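Local coordinates for inactive PncC family protein (Escherichia coli O157:H7, PDB 5KOL), which is of unknown biological role and, although it belongs to the CinA (PncC) family, probably lacks nicotinamide-nucleotide amidohydrolase activity, at residues A[41-46]-A[155-160]; A[65-68]-A[72-75]; A[46-51]-A[59-64]. One frame throughout, in Å; residues are numbered along the deposited sequence. Where two conformers were deposited one is given.

From the N terminus, the chain runs through helix 18-31 and strand 36-40 into residues 41-46, the first segment of contact 1, whose partner on helix 153-171 comes 109 residues later. That wide loop contains the other two contacts. Contact 3 closes first, bringing helix 46-52 against strand 61-67, and shares K46 with contact 1. Contact 2 follows in series: the end of the same strand returns within a few residues to helix 70-76. Contacts 1 and 2 also touch, since S41 OG lies 2.7 Å from K73 NZ. Together the three connect the loop after strand 36-40, the edge strand 61-67 and the C-terminal helix, and all approach the second subunit.

Contact 1. Residues A[41-46]-A[155-160]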
loop_
_atom_site.group_PDB
_atom_site.type_symbol
_atom_site.label_atom_id
_atom_site.label_comp_id
_atom_site.label_asym_id
_atom_site.label_seq_id
_atom_site.Cartn_x
_atom_site.Cartn_y
_atom_site.Cartn_z
ATOM N N SER A 41 6.525 -5.130 -2.723
ATOM C CA SER A 41 7.496 -4.206 -3.287
ATOM C C SER A 41 7.134 -3.806 -4.722
ATOM O O SER A 41 6.560 -2.728 -4.957
ATOM C CB SER A 41 8.880 -4.852 -3.227
ATOM O OG SER A 41 9.892 -3.894 -3.452
ATOM N N CYS A 42 7.482 -4.662 -5.690
ATOM C CA CYS A 42 7.280 -4.336 -7.101
ATOM C C CYS A 42 5.806 -4.112 -7.444
ATOM O O CYS A 42 5.504 -3.304 -8.329
ATOM C CB CYS A 42 7.862 -5.436 -8.001
ATOM S SG CYS A 42 7.179 -7.137 -7.723
ATOM N N THR A 43 4.876 -4.801 -6.768
ATOM C CA THR A 43 3.458 -4.610 -7.095
ATOM C C THR A 43 2.891 -3.302 -6.545
ATOM O O THR A 43 1.764 -2.929 -6.907
ATOM C CB THR A 43 2.616 -5.800 -6.602
ATOM O OG1 THR A 43 2.895 -6.078 -5.219
ATOM C CG2 THR A 43 2.911 -7.053 -7.423
ATOM N N GLY A 44 3.638 -2.597 -5.685
ATOM C CA GLY A 44 3.439 -1.176 -5.439
ATOM C C GLY A 44 2.256 -0.788 -4.576
ATOM O O GLY A 44 2.043 0.407 -4.358
ATOM N N GLY A 45 1.507 -1.740 -4.034
ATOM C CA GLY A 45 0.247 -1.428 -3.388
ATOM C C GLY A 45 -0.959 -2.014 -4.090
ATOM O O GLY A 45 -2.086 -1.885 -3.582
ATOM N N LYS A 46 -0.757 -2.668 -5.234
ATOM C CA LYS A 46 -1.885 -3.213 -5.976
ATOM C C LYS A 46 -2.457 -4.471 -5.327
ATOM O O LYS A 46 -3.635 -4.775 -5.556
ATOM C CB LYS A 46 -1.478 -3.489 -7.432
ATOM C CG LYS A 46 -1.323 -2.223 -8.282
ATOM C CD LYS A 46 -0.807 -2.545 -9.679
ATOM C CE LYS A 46 -0.814 -1.331 -10.610
ATOM N NZ LYS A 46 -2.191 -0.890 -10.968
ATOM N N THR A 155 1.698 -6.678 -17.211
ATOM C CA THR A 155 1.182 -8.044 -17.211
ATOM C C THR A 155 1.788 -8.869 -16.086
ATOM O O THR A 155 1.096 -9.695 -15.474
ATOM C CB THR A 155 1.466 -8.687 -18.573
ATOM O OG1 THR A 155 0.770 -7.965 -19.599
ATOM C CG2 THR A 155 1.049 -10.151 -18.605
ATOM N N VAL A 156 3.076 -8.669 -15.805
ATOM C CA VAL A 156 3.745 -9.430 -14.752
ATOM C C VAL A 156 3.184 -9.058 -13.386
ATOM O O VAL A 156 2.899 -9.930 -12.556
ATOM C CB VAL A 156 5.268 -9.205 -14.808
ATOM C CG1 VAL A 156 5.944 -9.700 -13.515
ATOM C CG2 VAL A 156 5.871 -9.880 -16.040
ATOM N N LEU A 157 3.038 -7.754 -13.124
ATOM C CA LEU A 157 2.566 -7.325 -11.814
ATOM C C LEU A 157 1.127 -7.754 -11.572
ATOM O O LEU A 157 0.748 -8.021 -10.430
ATOM C CB LEU A 157 2.684 -5.811 -11.677
ATOM C CG LEU A 157 4.080 -5.197 -11.784
ATOM C CD1 LEU A 157 3.978 -3.724 -11.435
ATOM C CD2 LEU A 157 5.057 -5.921 -10.862
ATOM N N ALA A 158 0.313 -7.823 -12.628
ATOM C CA ALA A 158 -1.070 -8.246 -12.451
ATOM C C ALA A 158 -1.144 -9.733 -12.163
ATOM O O ALA A 158 -1.939 -10.170 -11.320
ATOM C CB ALA A 158 -1.902 -7.895 -13.694
ATOM N N LEU A 159 -0.311 -10.525 -12.841
ATOM C CA LEU A 159 -0.259 -11.950 -12.541
ATOM C C LEU A 159 0.264 -12.213 -11.135
ATOM O O LEU A 159 -0.216 -13.125 -10.454
ATOM C CB LEU A 159 0.610 -12.686 -13.549
ATOM C CG LEU A 159 -0.003 -12.805 -14.933
ATOM C CD1 LEU A 159 1.102 -12.846 -15.967
ATOM C CD2 LEU A 159 -0.911 -14.040 -14.977
ATOM N N ALA A 160 1.259 -11.434 -10.690
ATOM C CA ALA A 160 1.791 -11.631 -9.340
ATOM C C ALA A 160 0.712 -11.428 -8.288
ATOM O O ALA A 160 0.635 -12.189 -7.313
ATOM C CB ALA A 160 2.964 -10.673 -9.081
#
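C42 and T43 lie in the loop that carries the chain from strand 36-40 into helix 46-52, and they meet L157 and A160 on one side of helix 153-171. The loop is built from two consecutive beta turns, type I from S41 to G44 and type I' from T43 to K46. G44 and G45 have the positive phi values that the tight reversal requires, and G45 is the N-cap residue of the helix. T43 and L157 are closest in the backbone, with CA atoms 5.5 Å apart.

The evidence points to an apolar fit, with 208 Å² buried in total and no polar bond between the segments. L157 gives the largest share of that surface, 84 Å². Its CG stands anti to its own carbonyl carbon (chi1 -61°), which directs the forked end at the first turn. One branch, CD1, reaches C42 O at 3.5 Å, while CD2 lies 3.7 Å from that same oxygen, so both methyls of the fork lie against one carbonyl oxygen, from the helix side. CD2 also packs against C42 SG at 4.0 Å.

T43 divides its branches by polarity. With chi1 at 51°, OG1 is directed to E40 OE1, its hydrogen-bond partner, and CG2 is left for the helix. This methyl sits 3.8 Å from L157 O and 4.0 Å from A160 CB, a spacing suited to van der Waals contact.

Further along helix 153-171, V161 continues the apolar surface under T43 and K46. At the start of the loop S41 adjoins strand 61-67 and helix 70-76. K46 begins helix 46-52 and reaches the second subunit, so the loop is set between the C-terminal helix, the sheet and the dimer interface.

Contact 2. Residues A[65-68]-A[72-75]; sequences FVTF and AKMK
T67, the last residue of strand 61-67, and A72, in the first turns of helix 70-76, bring their CA atoms to 5.0 Å as the chain turns back on itself after only four intervening residues. The methyl of A72 presses on the strand end, its CB being 3.9 Å from T67 CB. In return T67 CG2 approaches the backbone of the helix, 3.7 Å from A72 O.

One hydrogen bond joins the two segments. K73 NZ donates to T67 O across 2.8 Å, with a C=O...N angle of 143° and the donor tilted 26° from the carbonyl plane. The first bond of the lysine side chain points neither at the strand nor away from it; the extended chain then bends at the last torsion (chi4 73°), bringing NZ to the carbonyl. S41 OG bonds to the same amine and to T67 O, so amine, hydroxyl and carbonyl form a compact three-way network.

The contact closes the short connection from edge strand 61-67 of the mixed sheet into helix 70-76. Strand 61-67 is outermost within the chain, but F65 and V66 pair with an antiparallel strand of the second subunit, and the sheet runs on across the interface.

The aliphatic part of K73 crosses T67 obliquely, placing CG 3.5 Å from T67 OG1. That hydroxyl is buried by the contact and has no polar partner in the model, whereas the lysine amine is held by two oxygens. M98 of helix 92-106 packs on both T67 and K73. F68 CB points away from helix 70-76, and its side chain packs against C52 of the second subunit, while A72 touches G62 of that subunit.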
loop_
_atom_site.group_PDB
_atom_site.type_symbol
_atom_site.label_atom_id
_atom_site.label_comp_id
_atom_site.label_asym_id
_atom_site.label_seq_id
_atom_site.Cartn_x
_atom_site.Cartn_y
_atom_site.Cartn_z
ATOM N N PHE A 65 1.573 -3.070 3.804
ATOM C CA PHE A 65 2.856 -2.388 3.751
ATOM C C PHE A 65 3.364 -2.397 2.319
ATOM O O PHE A 65 3.281 -3.424 1.639
ATOM C CB PHE A 65 3.856 -3.066 4.693
ATOM C CG PHE A 65 3.379 -3.123 6.114
ATOM C CD1 PHE A 65 3.464 -1.995 6.921
ATOM C CD2 PHE A 65 2.823 -4.279 6.636
ATOM C CE1 PHE A 65 3.013 -2.024 8.225
ATOM C CE2 PHE A 65 2.375 -4.318 7.954
ATOM C CZ PHE A 65 2.471 -3.183 8.742
ATOM N N VAL A 66 3.842 -1.246 1.863
ATOM C CA VAL A 66 4.556 -1.128 0.606
ATOM C C VAL A 66 5.968 -0.690 0.946
ATOM O O VAL A 66 6.164 0.372 1.552
ATOM C CB VAL A 66 3.873 -0.140 -0.355
ATOM C CG1 VAL A 66 4.675 -0.006 -1.613
ATOM C CG2 VAL A 66 2.440 -0.628 -0.691
ATOM N N THR A 67 6.951 -1.506 0.570
ATOM C CA THR A 67 8.362 -1.248 0.910
ATOM C C THR A 67 9.153 -1.437 -0.377
ATOM O O THR A 67 9.591 -2.554 -0.676
ATOM C CB THR A 67 8.857 -2.189 2.016
ATOM O OG1 THR A 67 8.573 -3.533 1.642
ATOM C CG2 THR A 67 8.138 -1.895 3.329
ATOM N N PHE A 68 9.336 -0.345 -1.119
ATOM C CA PHE A 68 9.897 -0.397 -2.462
ATOM C C PHE A 68 11.419 -0.459 -2.473
ATOM O O PHE A 68 11.992 -0.881 -3.484
ATOM C CB PHE A 68 9.433 0.829 -3.270
ATOM C CG PHE A 68 9.505 0.644 -4.766
ATOM C CD1 PHE A 68 8.525 -0.092 -5.437
ATOM C CD2 PHE A 68 10.536 1.202 -5.502
ATOM C CE1 PHE A 68 8.588 -0.268 -6.821
ATOM C CE2 PHE A 68 10.607 1.034 -6.880
ATOM C CZ PHE A 68 9.635 0.304 -7.545
ATOM N N ALA A 72 13.503 0.691 3.149
ATOM C CA ALA A 72 12.144 0.549 3.652
ATOM C C ALA A 72 11.889 -0.873 4.151
ATOM O O ALA A 72 11.230 -1.067 5.181
ATOM C CB ALA A 72 11.134 0.954 2.569
ATOM N N LYS A 73 12.400 -1.883 3.436
ATOM C CA LYS A 73 12.271 -3.253 3.913
ATOM C C LYS A 73 12.957 -3.429 5.266
ATOM O O LYS A 73 12.427 -4.098 6.160
ATOM C CB LYS A 73 12.847 -4.228 2.887
ATOM C CG LYS A 73 12.008 -4.346 1.578
ATOM C CD LYS A 73 12.776 -5.077 0.463
ATOM C CE LYS A 73 11.959 -5.207 -0.847
ATOM N NZ LYS A 73 11.856 -3.877 -1.556
ATOM N N MET A 74 14.128 -2.820 5.434
ATOM C CA MET A 74 14.866 -2.941 6.691
ATOM C C MET A 74 14.158 -2.222 7.838
ATOM O O MET A 74 14.154 -2.711 8.974
ATOM C CB MET A 74 16.276 -2.379 6.501
ATOM C CG MET A 74 17.079 -3.169 5.478
ATOM S SD MET A 74 18.843 -2.886 5.535
ATOM C CE MET A 74 18.987 -1.348 4.637
ATOM N N LYS A 75 13.595 -1.040 7.574
ATOM C CA LYS A 75 13.032 -0.241 8.655
ATOM C C LYS A 75 11.633 -0.708 9.035
ATOM O O LYS A 75 11.310 -0.801 10.225
ATOM C CB LYS A 75 12.999 1.237 8.264
ATOM C CG LYS A 75 12.508 2.132 9.391
ATOM C CD LYS A 75 12.986 3.541 9.234
ATOM C CE LYS A 75 12.912 4.320 10.552
ATOM N NZ LYS A 75 11.804 3.841 11.428
#

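Contact 3. Residues A[46-51]-A[59-64]; sequences KLASAL and KFYGAG
L51 lies over one face of the Y61 ring, and this is the tightly fitted part of the contact. Its CB is 4.1 Å from the ring centroid and 21° off the normal, the geometry of a CH-pi interaction. CD1 rests over the same face, 3.9 Å from Y61 CE1, and the two side chains cross at about a right angle. Because Y61 CG is anti to the backbone N (chi1 179°), the ring extends toward the helix and puts OH 3.3 Å from A48 CB. The hydroxyl is satisfied by T38 OG1 on the neighbouring strand.

Packing is looser at F60: L51 CD2 reaches CE2 of that ring at 4.2 Å, coming in at the edge near its plane. Y61 CB lies over one face of the F60 ring, toward its rim. The exposed lysines at the segment ends stay outside this core, K59 turning to a salt bridge with D56. S49, on the helix side away from the strand, bonds through OG to K46 NZ of the second subunit.

Helix 46-52 thus packs on the strand it precedes, as in the beta-alpha-beta crossover formed here by strand 36-40, helix 46-52 and the parallel strand 61-67.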
loop_
_atom_site.group_PDB
_atom_site.type_symbol
_atom_site.label_atom_id
_atom_site.label_comp_id
_atom_site.label_asym_id
_atom_site.label_seq_id
_atom_site.Cartn_x
_atom_site.Cartn_y
_atom_site.Cartn_z
ATOM N N LYS A 46 -0.757 -2.668 -5.234
ATOM C CA LYS A 46 -1.885 -3.213 -5.976
ATOM C C LYS A 46 -2.457 -4.471 -5.327
ATOM O O LYS A 46 -3.635 -4.775 -5.556
ATOM C CB LYS A 46 -1.478 -3.489 -7.432
ATOM C CG LYS A 46 -1.323 -2.223 -8.282
ATOM C CD LYS A 46 -0.807 -2.545 -9.679
ATOM C CE LYS A 46 -0.814 -1.331 -10.610
ATOM N NZ LYS A 46 -2.191 -0.890 -10.968
ATOM N N LEU A 47 -1.663 -5.212 -4.530
ATOM C CA LEU A 47 -2.222 -6.320 -3.758
ATOM C C LEU A 47 -3.135 -5.799 -2.653
ATOM O O LEU A 47 -4.276 -6.261 -2.503
ATOM C CB LEU A 47 -1.091 -7.178 -3.164
ATOM C CG LEU A 47 -1.514 -8.291 -2.196
ATOM C CD1 LEU A 47 -2.358 -9.383 -2.899
ATOM C CD2 LEU A 47 -0.309 -8.938 -1.489
ATOM N N ALA A 48 -2.651 -4.812 -1.885
ATOM C CA ALA A 48 -3.483 -4.135 -0.893
ATOM C C ALA A 48 -4.756 -3.583 -1.516
ATOM O O ALA A 48 -5.843 -3.727 -0.941
ATOM C CB ALA A 48 -2.690 -3.013 -0.225
ATOM N N SER A 49 -4.628 -2.940 -2.684
ATOM C CA SER A 49 -5.799 -2.396 -3.369
ATOM C C SER A 49 -6.792 -3.492 -3.728
ATOM O O SER A 49 -8.013 -3.279 -3.654
ATOM C CB SER A 49 -5.367 -1.641 -4.625
ATOM O OG SER A 49 -6.496 -1.111 -5.293
ATOM N N ALA A 50 -6.299 -4.660 -4.131
ATOM C CA ALA A 50 -7.195 -5.765 -4.442
ATOM C C ALA A 50 -8.013 -6.153 -3.218
ATOM O O ALA A 50 -9.230 -6.363 -3.306
ATOM C CB ALA A 50 -6.386 -6.958 -4.951
ATOM N N LEU A 51 -7.366 -6.206 -2.054
ATOM C CA LEU A 51 -8.031 -6.594 -0.815
ATOM C C LEU A 51 -8.935 -5.503 -0.263
ATOM O O LEU A 51 -9.968 -5.810 0.349
ATOM C CB LEU A 51 -6.978 -6.958 0.229
ATOM C CG LEU A 51 -6.194 -8.211 -0.185
ATOM C CD1 LEU A 51 -4.909 -8.328 0.597
ATOM C CD2 LEU A 51 -7.041 -9.462 0.005
ATOM N N LYS A 59 -13.424 -6.825 8.165
ATOM C CA LYS A 59 -13.592 -8.018 8.972
ATOM C C LYS A 59 -12.401 -8.961 8.891
ATOM O O LYS A 59 -12.356 -9.930 9.653
ATOM C CB LYS A 59 -14.872 -8.753 8.559
ATOM C CG LYS A 59 -16.140 -8.016 8.973
ATOM C CD LYS A 59 -17.390 -8.731 8.486
ATOM C CE LYS A 59 -18.643 -8.011 8.969
ATOM N NZ LYS A 59 -19.898 -8.482 8.293
ATOM N N PHE A 60 -11.428 -8.708 8.012
ATOM C CA PHE A 60 -10.280 -9.609 7.959
ATOM C C PHE A 60 -8.969 -8.931 7.580
ATOM O O PHE A 60 -7.914 -9.567 7.677
ATOM C CB PHE A 60 -10.541 -10.766 6.984
ATOM C CG PHE A 60 -10.553 -10.356 5.532
ATOM C CD1 PHE A 60 -11.677 -9.786 4.970
ATOM C CD2 PHE A 60 -9.444 -10.563 4.727
ATOM C CE1 PHE A 60 -11.692 -9.417 3.641
ATOM C CE2 PHE A 60 -9.454 -10.189 3.396
ATOM C CZ PHE A 60 -10.580 -9.617 2.854
ATOM N N TYR A 61 -8.997 -7.660 7.162
ATOM C CA TYR A 61 -7.788 -7.014 6.647
ATOM C C TYR A 61 -7.734 -5.552 7.054
ATOM O O TYR A 61 -8.676 -4.801 6.793
ATOM C CB TYR A 61 -7.724 -7.117 5.117
ATOM C CG TYR A 61 -6.508 -6.466 4.461
ATOM C CD1 TYR A 61 -5.244 -7.041 4.563
ATOM C CD2 TYR A 61 -6.642 -5.304 3.693
ATOM C CE1 TYR A 61 -4.127 -6.456 3.937
ATOM C CE2 TYR A 61 -5.541 -4.710 3.068
ATOM C CZ TYR A 61 -4.289 -5.300 3.193
ATOM O OH TYR A 61 -3.209 -4.733 2.565
ATOM N N GLY A 62 -6.611 -5.135 7.641
ATOM C CA GLY A 62 -6.438 -3.730 7.951
ATOM C C GLY A 62 -5.118 -3.127 7.509
ATOM O O GLY A 62 -5.087 -1.972 7.079
ATOM N N ALA A 63 -4.031 -3.893 7.583
ATOM C CA ALA A 63 -2.677 -3.355 7.483
ATOM C C ALA A 63 -1.986 -3.861 6.230
ATOM O O ALA A 63 -1.759 -5.072 6.081
ATOM C CB ALA A 63 -1.858 -3.727 8.724
ATOM N N GLY A 64 -1.593 -2.948 5.357
ATOM C CA GLY A 64 -0.802 -3.277 4.187
ATOM C C GLY A 64 0.455 -2.439 4.149
ATOM O O GLY A 64 0.416 -1.238 4.416
#